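Local coordinates for secretion activator protein, hypothetical (Brucella abortus bv. 1 str. 9-941, PDB 7DNP) that is a muramidase of the glycoside hydrolase 108 family, an autolysin that probably opens peptidoglycan for the type IV secretion system, at residues His12-Glu17 with Asp63-Asn68; Thr39-Ala42 with Lys47-Lys50; Lys104-Asp109 with Leu119-Lys124. One frame throughout, in Å; residues are numbered along the deposited sequence.

From the N terminus, helix 5-17 comes first, and interaction 1 sets its C-terminal end against helix 58-70, closing a loop that holds the three short strands and two helices. Interaction 2 is nested inside that loop: residues 47-50, which lead into helix 50-54, fold back on helix 37-44. The two contacts touch, as I64 CG2 lies 3.7 Å from T39 CG2, so they belong to one packed region of the glycoside hydrolase part. Interaction 3 follows in series, joining helix 95-106 to helix 116-123 in the predicted peptidoglycan-domain part. Its centre is about 26 Å from that of interaction 1 and about 34 Å from that of interaction 2, across the chain's centre.

Interaction 1 of 3, residues His12-Glu17 with Asp63-Asn68; sequences HVFSDE and DIYREN
F14 and Y65 form an offset edge-to-face aromatic pair that joins two helices of the lysozyme-clan glycoside hydrolase domain, helix 5-17 and helix 58-70. Three measurements define the pair: the ring centroids of F14 and Y65 are 5.9 Å apart, their planes are turned 82° against each other, and the edge of Y65 is directed to the face of F14. The closest atoms are F14 CZ and Y65 CD2, 4.1 Å apart, with CZ lying near the plane of the tyrosine ring. The two side chains run past each other in opposite directions. In Y65, CG stands beside the backbone N, anti to the carbonyl carbon (chi1 -81°), which carries the ring from its own helix into the interface. V13 adds an aliphatic contact from the same helix as F14, with its CG1 4.3 Å from Y65 CZ. The side chains do the bridging, because the nearest CA atoms, those of V13 and Y65, are still 9.9 Å apart. Y65 also lines the ligand pocket and touches the bound muropeptide, so the aromatic pair adjoins the pocket. Its hydroxyl is bonded to the carbonyl of M33, while K58 makes a cation-pi contact with F14. Along helix 58-70, R66 sits in a salt-bridge network that does not touch residues 12-17: NH1 donates to the anti lone pair of D63 OD1 at 2.8 Å. At the adjacent edge, the guanidinium grips E67 side-on, R66 NE and NH2 converging on the single oxygen OE2 at 3.1 and 3.2 Å.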
loop_
_atom_site.group_PDB
_atom_site.type_symbol
_atom_site.label_atom_id
_atom_site.label_comp_id
_atom_site.label_asym_id
_atom_site.label_seq_id
_atom_site.Cartn_x
_atom_site.Cartn_y
_atom_site.Cartn_z
ATOM N N HIS A 12 -10.598 -5.827 3.858
ATOM C CA HIS A 12 -9.908 -5.387 5.067
ATOM C C HIS A 12 -9.476 -3.930 4.973
ATOM O O HIS A 12 -9.477 -3.220 5.983
ATOM C CB HIS A 12 -8.696 -6.279 5.344
ATOM C CG HIS A 12 -9.058 -7.677 5.729
ATOM N ND1 HIS A 12 -8.885 -8.752 4.880
ATOM C CD2 HIS A 12 -9.595 -8.179 6.866
ATOM C CE1 HIS A 12 -9.296 -9.854 5.480
ATOM N NE2 HIS A 12 -9.732 -9.534 6.687
ATOM N N VAL A 13 -9.101 -3.465 3.781
ATOM C CA VAL A 13 -8.752 -2.055 3.622
ATOM C C VAL A 13 -9.971 -1.179 3.877
ATOM O O VAL A 13 -9.925 -0.244 4.684
ATOM C CB VAL A 13 -8.153 -1.799 2.227
ATOM C CG1 VAL A 13 -7.972 -0.305 1.992
ATOM C CG2 VAL A 13 -6.827 -2.535 2.068
ATOM N N PHE A 14 -11.084 -1.471 3.199
ATOM C CA PHE A 14 -12.286 -0.658 3.362
ATOM C C PHE A 14 -12.804 -0.710 4.795
ATOM O O PHE A 14 -13.281 0.301 5.327
ATOM C CB PHE A 14 -13.367 -1.114 2.378
ATOM C CG PHE A 14 -13.143 -0.638 0.966
ATOM C CD1 PHE A 14 -13.239 0.708 0.652
ATOM C CD2 PHE A 14 -12.835 -1.536 -0.044
ATOM C CE1 PHE A 14 -13.034 1.151 -0.641
ATOM C CE2 PHE A 14 -12.627 -1.099 -1.339
ATOM C CZ PHE A 14 -12.728 0.246 -1.638
ATOM N N SER A 15 -12.715 -1.877 5.437
ATOM C CA SER A 15 -13.102 -1.991 6.840
ATOM C C SER A 15 -12.234 -1.103 7.725
ATOM O O SER A 15 -12.741 -0.391 8.597
ATOM C CB SER A 15 -13.004 -3.449 7.294
ATOM O OG SER A 15 -14.040 -4.236 6.733
ATOM N N ASP A 16 -10.918 -1.131 7.510
ATOM C CA ASP A 16 -9.990 -0.404 8.369
ATOM C C ASP A 16 -10.009 1.100 8.133
ATOM O O ASP A 16 -9.468 1.841 8.962
ATOM C CB ASP A 16 -8.562 -0.928 8.175
ATOM C CG ASP A 16 -8.396 -2.370 8.634
ATOM O OD1 ASP A 16 -9.377 -2.962 9.135
ATOM O OD2 ASP A 16 -7.278 -2.916 8.491
ATOM N N GLU A 17 -10.618 1.567 7.044
ATOM C CA GLU A 17 -10.586 2.974 6.655
ATOM C C GLU A 17 -11.828 3.744 7.070
ATOM O O GLU A 17 -11.727 4.922 7.425
ATOM C CB GLU A 17 -10.417 3.098 5.137
ATOM C CG GLU A 17 -9.002 2.874 4.652
ATOM C CD GLU A 17 -8.003 3.717 5.409
ATOM O OE1 GLU A 17 -8.229 4.943 5.532
ATOM O OE2 GLU A 17 -6.996 3.150 5.888
ATOM N N ASP A 63 -11.774 1.207 -8.141
ATOM C CA ASP A 63 -11.004 1.330 -9.378
ATOM C C ASP A 63 -9.669 2.015 -9.123
ATOM O O ASP A 63 -8.649 1.652 -9.719
ATOM C CB ASP A 63 -11.792 2.105 -10.434
ATOM C CG ASP A 63 -13.075 1.411 -10.844
ATOM O OD1 ASP A 63 -13.137 0.165 -10.800
ATOM O OD2 ASP A 63 -14.028 2.124 -11.220
ATOM N N ILE A 64 -9.660 3.017 -8.242
ATOM C CA ILE A 64 -8.425 3.725 -7.926
ATOM C C ILE A 64 -7.439 2.798 -7.232
ATOM O O ILE A 64 -6.251 2.770 -7.573
ATOM C CB ILE A 64 -8.727 4.966 -7.070
ATOM C CG1 ILE A 64 -9.446 6.027 -7.915
ATOM C CG2 ILE A 64 -7.443 5.505 -6.450
ATOM C CD1 ILE A 64 -10.068 7.135 -7.095
ATOM N N TYR A 65 -7.911 2.033 -6.246
ATOM C CA TYR A 65 -7.039 1.088 -5.560
ATOM C C TYR A 65 -6.535 0.007 -6.514
ATOM O O TYR A 65 -5.377 -0.415 -6.421
ATOM C CB TYR A 65 -7.774 0.460 -4.375
ATOM C CG TYR A 65 -7.789 1.329 -3.130
ATOM C CD1 TYR A 65 -6.616 1.879 -2.626
ATOM C CD2 TYR A 65 -8.978 1.605 -2.469
ATOM C CE1 TYR A 65 -6.629 2.673 -1.491
ATOM C CE2 TYR A 65 -9.001 2.399 -1.335
ATOM C CZ TYR A 65 -7.828 2.928 -0.851
ATOM O OH TYR A 65 -7.862 3.717 0.278
ATOM N N ARG A 66 -7.390 -0.453 -7.433
ATOM C CA ARG A 66 -6.984 -1.510 -8.362
ATOM C C ARG A 66 -5.951 -1.002 -9.364
ATOM O O ARG A 66 -4.881 -1.599 -9.525
ATOM C CB ARG A 66 -8.210 -2.073 -9.089
ATOM C CG ARG A 66 -7.973 -3.410 -9.818
ATOM C CD ARG A 66 -9.140 -3.776 -10.747
ATOM N NE ARG A 66 -9.386 -2.724 -11.734
ATOM C CZ ARG A 66 -10.443 -1.917 -11.723
ATOM N NH1 ARG A 66 -11.372 -2.043 -10.783
ATOM N NH2 ARG A 66 -10.569 -0.979 -12.652
ATOM N N GLU A 67 -6.252 0.110 -10.043
ATOM C CA GLU A 67 -5.400 0.594 -11.126
ATOM C C GLU A 67 -4.173 1.342 -10.619
ATOM O O GLU A 67 -3.080 1.200 -11.181
ATOM C CB GLU A 67 -6.196 1.513 -12.053
ATOM C CG GLU A 67 -7.336 0.836 -12.789
ATOM C CD GLU A 67 -6.857 -0.299 -13.665
ATOM O OE1 GLU A 67 -5.715 -0.217 -14.173
ATOM O OE2 GLU A 67 -7.623 -1.272 -13.843
ATOM N N ASN A 68 -4.329 2.169 -9.592
ATOM C CA ASN A 68 -3.261 3.076 -9.205
ATOM C C ASN A 68 -2.459 2.591 -8.012
ATOM O O ASN A 68 -1.523 3.279 -7.594
ATOM C CB ASN A 68 -3.835 4.468 -8.933
ATOM C CG ASN A 68 -4.037 5.257 -10.213
ATOM O OD1 ASN A 68 -3.774 4.753 -11.307
ATOM N ND2 ASN A 68 -4.488 6.495 -10.086
#

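Interaction 2 of 3, residues Thr39-Ala42 with Lys47-Lys50; sequences TLSA and KVSK. With H9U ((2R)-2-[[(2S)-2-[[(2R)-2-[(2R,3S,4R,5R,6S)-5-acetamido-3-[(2S,3R,4R,5S,6R)-3-acetamido-6-(hydroxymethyl)-4,5-bis(oxidanyl)oxan-2-yl]oxy-2-(hydroxymethyl)-6-oxidanyl-oxan-4-yl]oxypropanoyl]amino]propanoyl]amino]pentanedioic acid), chain B.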
loop_
_atom_site.group_PDB
_atom_site.type_symbol
_atom_site.label_atom_id
_atom_site.label_comp_id
_atom_site.label_asym_id
_atom_site.label_seq_id
_atom_site.Cartn_x
_atom_site.Cartn_y
_atom_site.Cartn_z
ATOM N N THR A 39 -4.967 12.136 -4.737
ATOM C CA THR A 39 -5.149 10.903 -5.493
ATOM C C THR A 39 -6.410 10.964 -6.347
ATOM O O THR A 39 -6.401 10.531 -7.503
ATOM C CB THR A 39 -5.178 9.713 -4.536
ATOM O OG1 THR A 39 -3.884 9.565 -3.938
ATOM C CG2 THR A 39 -5.541 8.419 -5.267
ATOM N N LEU A 40 -7.500 11.520 -5.806
ATOM C CA LEU A 40 -8.701 11.685 -6.618
ATOM C C LEU A 40 -8.461 12.693 -7.734
ATOM O O LEU A 40 -8.987 12.546 -8.842
ATOM C CB LEU A 40 -9.878 12.125 -5.746
ATOM C CG LEU A 40 -11.237 12.223 -6.451
ATOM C CD1 LEU A 40 -11.560 10.928 -7.194
ATOM C CD2 LEU A 40 -12.339 12.545 -5.449
ATOM N N SER A 41 -7.667 13.727 -7.458
ATOM C CA SER A 41 -7.317 14.688 -8.501
ATOM C C SER A 41 -6.568 14.007 -9.646
ATOM O O SER A 41 -6.846 14.267 -10.827
ATOM C CB SER A 41 -6.484 15.819 -7.898
ATOM O OG SER A 41 -7.297 16.643 -7.086
ATOM N N ALA A 42 -5.630 13.114 -9.313
ATOM C CA ALA A 42 -4.902 12.369 -10.335
ATOM C C ALA A 42 -5.839 11.502 -11.164
ATOM O O ALA A 42 -5.626 11.320 -12.370
ATOM C CB ALA A 42 -3.823 11.515 -9.680
ATOM N N LYS A 47 -7.710 19.305 -10.319
ATOM C CA LYS A 47 -7.718 19.475 -8.867
ATOM C C LYS A 47 -9.157 19.452 -8.361
ATOM O O LYS A 47 -9.946 20.347 -8.676
ATOM C CB LYS A 47 -7.021 20.780 -8.484
ATOM C CG LYS A 47 -6.997 21.059 -6.984
ATOM C CD LYS A 47 -6.014 22.178 -6.634
ATOM C CE LYS A 47 -5.813 22.308 -5.121
ATOM N NZ LYS A 47 -5.307 21.047 -4.497
ATOM N N VAL A 48 -9.504 18.437 -7.570
ATOM C CA VAL A 48 -10.873 18.277 -7.095
ATOM C C VAL A 48 -11.052 19.014 -5.775
ATOM O O VAL A 48 -10.092 19.371 -5.089
ATOM C CB VAL A 48 -11.266 16.793 -6.944
ATOM C CG1 VAL A 48 -11.103 16.049 -8.269
ATOM C CG2 VAL A 48 -10.452 16.137 -5.834
ATOM N N SER A 49 -12.313 19.224 -5.413
ATOM C CA SER A 49 -12.701 19.873 -4.172
ATOM C C SER A 49 -12.864 18.857 -3.044
ATOM O O SER A 49 -12.932 17.645 -3.263
ATOM C CB SER A 49 -14.005 20.639 -4.379
ATOM O OG SER A 49 -15.097 19.737 -4.403
ATOM N N LYS A 50 -12.938 19.375 -1.813
ATOM C CA LYS A 50 -13.217 18.519 -0.663
ATOM C C LYS A 50 -14.575 17.842 -0.795
ATOM O O LYS A 50 -14.742 16.682 -0.396
ATOM C CB LYS A 50 -13.149 19.336 0.630
ATOM C CG LYS A 50 -11.791 19.284 1.319
ATOM C CD LYS A 50 -11.660 20.354 2.395
ATOM C CE LYS A 50 -11.400 19.730 3.757
ATOM N NZ LYS A 50 -10.906 20.725 4.753
HETATM C C22 H9U B . -2.436 8.271 3.156
HETATM C C24 H9U B . -2.253 8.766 5.549
HETATM C C26 H9U B . -3.816 7.637 3.427
HETATM C C28 H9U B . -3.680 8.244 5.779
HETATM C C23 H9U B . -2.073 9.283 4.175
HETATM C C25 H9U B . -1.424 8.484 1.029
HETATM C C27 H9U B . -1.912 8.326 -0.432
HETATM C C29 H9U B . -0.777 8.045 -1.341
HETATM C C30 H9U B . 0.313 9.029 -1.201
HETATM C C31 H9U B . 0.794 9.065 0.257
HETATM C C32 H9U B . -0.156 10.856 4.368
HETATM C C33 H9U B . -4.003 6.421 2.574
HETATM C C34 H9U B . 1.944 10.012 0.421
HETATM C C35 H9U B . -1.069 9.506 7.665
HETATM C C36 H9U B . 1.260 10.587 4.863
HETATM C C37 H9U B . -4.206 7.222 -1.054
HETATM C C38 H9U B . -0.146 11.869 3.234
HETATM C C39 H9U B . 3.139 8.934 5.213
HETATM C C40 H9U B . -0.792 10.548 8.744
HETATM C C41 H9U B . -5.028 5.934 -1.055
HETATM C C42 H9U B . 4.073 9.262 4.053
HETATM C C43 H9U B . 5.460 11.008 2.824
HETATM C C44 H9U B . 3.262 7.460 5.550
HETATM C C45 H9U B . 4.634 11.657 1.722
HETATM C C46 H9U B . 6.480 12.027 3.310
HETATM C C47 H9U B . 7.769 11.953 2.493
HETATM C C48 H9U B . 8.815 12.939 3.009
HETATM N N18 H9U B . -1.991 9.800 6.595
HETATM N N19 H9U B . -2.856 7.165 -0.509
HETATM N N20 H9U B . 1.791 9.223 4.754
HETATM N N21 H9U B . 4.576 10.634 3.920
HETATM O O01 H9U B . -2.456 8.901 1.855
HETATM O O02 H9U B . -4.008 7.198 4.814
HETATM O O03 H9U B . -0.319 9.451 1.128
HETATM O O04 H9U B . -0.645 9.606 3.929
HETATM O O05 H9U B . -4.570 9.273 5.624
HETATM O O06 H9U B . -1.236 8.010 -2.746
HETATM O O07 H9U B . 1.416 8.661 -2.051
HETATM O O08 H9U B . -5.216 5.835 2.965
HETATM O O09 H9U B . 1.534 11.304 0.068
HETATM O O10 H9U B . -0.522 8.454 7.709
HETATM O O11 H9U B . 1.914 11.454 5.333
HETATM O O12 H9U B . -4.672 8.225 -1.494
HETATM O O13 H9U B . 4.362 8.411 3.276
HETATM O O14 H9U B . 4.954 11.481 0.515
HETATM O O15 H9U B . 3.636 12.367 2.022
HETATM O O16 H9U B . 8.550 13.661 4.008
HETATM O O17 H9U B . 9.933 13.024 2.433
#
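S41 OG is held by two backbone groups: it accepts a nearly straight bond from V48 N (2.9 Å, N-H...O angle 168°) and, as a donor, binds the carbonyl of L37 one turn earlier in helix 37-44. With OG beside the backbone N (chi1 -71°), the hydroxyl can reach back to that L37 carbonyl. V48 CG2 also presses on S41 OG at 3.4 Å. At the preceding position, L40 and V48 cross at about a right angle, and L40 CG comes to 4.0 Å from V48 CG2. Just beyond V48, S49 is the N-cap of helix 50-54 and its N meets the E52 carboxylate, in the manner of a capping box. T39, on another side of helix 37-44, faces the ligand. Its OG1 donates to O12 of H9U, the acetamide carbonyl of the N-acetylglucosamine unit, at 2.9 Å, and weakly accepts from the sugar hydroxyl O06; Y69 OH is a further partner. One short helix thus uses its hydroxyls for two purposes: T39 binds the sugar, whereas S41 and the aliphatic pair fasten the following loop to the helix that presents T39.

Interaction 3 of 3, residues Lys104-Asp109 with Leu119-Lys124; sequences KVVGVD and LAAVRK
V106, V108, A121 and V122 meet without any ring or other flat side chain between them; one flat group in the segments, the R123 guanidinium, lies away from the contact and has L119 CD2 over one face, 4.0 Å above its plane and offset toward the rim. R123 takes no part in the contact, and its NH2 is hydrogen-bonded to the carbonyl of D77. The interface proper is aliphatic and joins the end of helix 95-106 to helix 116-123 in the predicted peptidoglycan-domain part. A121 meets both valines of the first segment: its methyl CB touches V106 CG2 at 3.7 Å and V108 CG1 at the same 3.7 Å, and the V106 carbonyl oxygen also lies 3.7 Å from A121 CB. Such a small side chain fits a close approach of the backbones, for the CA atoms of V106 and A121 are only 5.7 Å apart. The second branch of V106 has a different partner. With chi1 at -51°, CG1 stands beside the backbone N and meets V122 CG2 at 3.8 Å, the two valines packing at an oblique angle. G107, with a phi of +81°, ends the helix in a left-handed conformation and turns the chain so that V108 returns to A121. I130 of helix 127-142 packs on both V106 and V122, and P79 also touches V122, which extends the apolar cluster beyond the two segments. No hydrogen bond or salt bridge spans the contact, so the two segments are held to each other by close van der Waals packing of methyl groups and by the burial of apolar surface.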
loop_
_atom_site.group_PDB
_atom_site.type_symbol
_atom_site.label_atom_id
_atom_site.label_comp_id
_atom_site.label_asym_id
_atom_site.label_seq_id
_atom_site.Cartn_x
_atom_site.Cartn_y
_atom_site.Cartn_z
ATOM N N LYS A 104 14.994 -2.421 -2.602
ATOM C CA LYS A 104 16.088 -2.400 -1.633
ATOM C C LYS A 104 16.197 -3.732 -0.898
ATOM O O LYS A 104 17.303 -4.242 -0.680
ATOM C CB LYS A 104 15.879 -1.249 -0.647
ATOM C CG LYS A 104 17.055 -0.979 0.285
ATOM C CD LYS A 104 16.684 0.050 1.344
ATOM C CE LYS A 104 17.914 0.616 2.037
ATOM N NZ LYS A 104 17.558 1.365 3.276
ATOM N N VAL A 105 15.057 -4.324 -0.535
ATOM C CA VAL A 105 15.060 -5.581 0.207
ATOM C C VAL A 105 15.610 -6.720 -0.647
ATOM O O VAL A 105 16.405 -7.537 -0.171
ATOM C CB VAL A 105 13.643 -5.892 0.722
ATOM C CG1 VAL A 105 13.506 -7.367 1.058
ATOM C CG2 VAL A 105 13.317 -5.023 1.937
ATOM N N VAL A 106 15.196 -6.802 -1.917
ATOM C CA VAL A 106 15.642 -7.893 -2.780
ATOM C C VAL A 106 16.935 -7.567 -3.515
ATOM O O VAL A 106 17.460 -8.427 -4.234
ATOM C CB VAL A 106 14.541 -8.294 -3.784
ATOM C CG1 VAL A 106 13.231 -8.541 -3.060
ATOM C CG2 VAL A 106 14.372 -7.225 -4.862
ATOM N N GLY A 107 17.459 -6.353 -3.364
ATOM C CA GLY A 107 18.780 -6.017 -3.861
ATOM C C GLY A 107 18.878 -5.674 -5.334
ATOM O O GLY A 107 19.781 -6.157 -6.024
ATOM N N VAL A 108 17.971 -4.834 -5.833
ATOM C CA VAL A 108 18.024 -4.356 -7.208
ATOM C C VAL A 108 17.914 -2.836 -7.195
ATOM O O VAL A 108 17.620 -2.220 -6.172
ATOM C CB VAL A 108 16.925 -4.981 -8.098
ATOM C CG1 VAL A 108 17.083 -6.496 -8.166
ATOM C CG2 VAL A 108 15.555 -4.619 -7.583
ATOM N N ASP A 109 18.170 -2.233 -8.357
ATOM C CA ASP A 109 18.072 -0.784 -8.491
ATOM C C ASP A 109 16.701 -0.296 -8.041
ATOM O O ASP A 109 15.671 -0.863 -8.415
ATOM C CB ASP A 109 18.322 -0.370 -9.942
ATOM C CG ASP A 109 19.770 -0.542 -10.360
ATOM O OD1 ASP A 109 20.614 -0.857 -9.494
ATOM O OD2 ASP A 109 20.061 -0.361 -11.561
ATOM N N LEU A 119 11.348 -8.763 -10.553
ATOM C CA LEU A 119 10.617 -10.020 -10.445
ATOM C C LEU A 119 11.565 -11.192 -10.240
ATOM O O LEU A 119 11.278 -12.100 -9.451
ATOM C CB LEU A 119 9.763 -10.249 -11.691
ATOM C CG LEU A 119 8.505 -9.410 -11.912
ATOM C CD1 LEU A 119 7.942 -9.699 -13.297
ATOM C CD2 LEU A 119 7.469 -9.704 -10.843
ATOM N N ALA A 120 12.703 -11.189 -10.942
ATOM C CA ALA A 120 13.662 -12.281 -10.795
ATOM C C ALA A 120 14.214 -12.341 -9.376
ATOM O O ALA A 120 14.283 -13.419 -8.776
ATOM C CB ALA A 120 14.794 -12.128 -11.808
ATOM N N ALA A 121 14.592 -11.188 -8.819
ATOM C CA ALA A 121 15.155 -11.150 -7.474
ATOM C C ALA A 121 14.116 -11.483 -6.412
ATOM O O ALA A 121 14.448 -12.106 -5.397
ATOM C CB ALA A 121 15.768 -9.776 -7.205
ATOM N N VAL A 122 12.865 -11.067 -6.617
ATOM C CA VAL A 122 11.809 -11.419 -5.673
ATOM C C VAL A 122 11.606 -12.928 -5.643
ATOM O O VAL A 122 11.484 -13.534 -4.573
ATOM C CB VAL A 122 10.505 -10.681 -6.029
ATOM C CG1 VAL A 122 9.340 -11.293 -5.277
ATOM C CG2 VAL A 122 10.628 -9.198 -5.703
ATOM N N ARG A 123 11.582 -13.562 -6.812
ATOM C CA ARG A 123 11.323 -14.994 -6.879
ATOM C C ARG A 123 12.523 -15.844 -6.475
ATOM O O ARG A 123 12.386 -17.067 -6.379
ATOM C CB ARG A 123 10.851 -15.370 -8.285
ATOM C CG ARG A 123 9.397 -14.982 -8.511
ATOM C CD ARG A 123 9.050 -14.766 -9.972
ATOM N NE ARG A 123 7.720 -14.172 -10.088
ATOM C CZ ARG A 123 7.113 -13.888 -11.234
ATOM N NH1 ARG A 123 7.709 -14.154 -12.389
ATOM N NH2 ARG A 123 5.902 -13.349 -11.226
ATOM N N LYS A 124 13.681 -15.235 -6.224
ATOM C CA LYS A 124 14.839 -15.956 -5.713
ATOM C C LYS A 124 14.907 -15.978 -4.191
ATOM O O LYS A 124 15.776 -16.660 -3.637
ATOM C CB LYS A 124 16.134 -15.342 -6.258
ATOM C CG LYS A 124 16.389 -15.623 -7.726
ATOM C CD LYS A 124 17.553 -14.787 -8.244
ATOM C CE LYS A 124 17.851 -15.095 -9.707
ATOM N NZ LYS A 124 19.007 -14.304 -10.218
#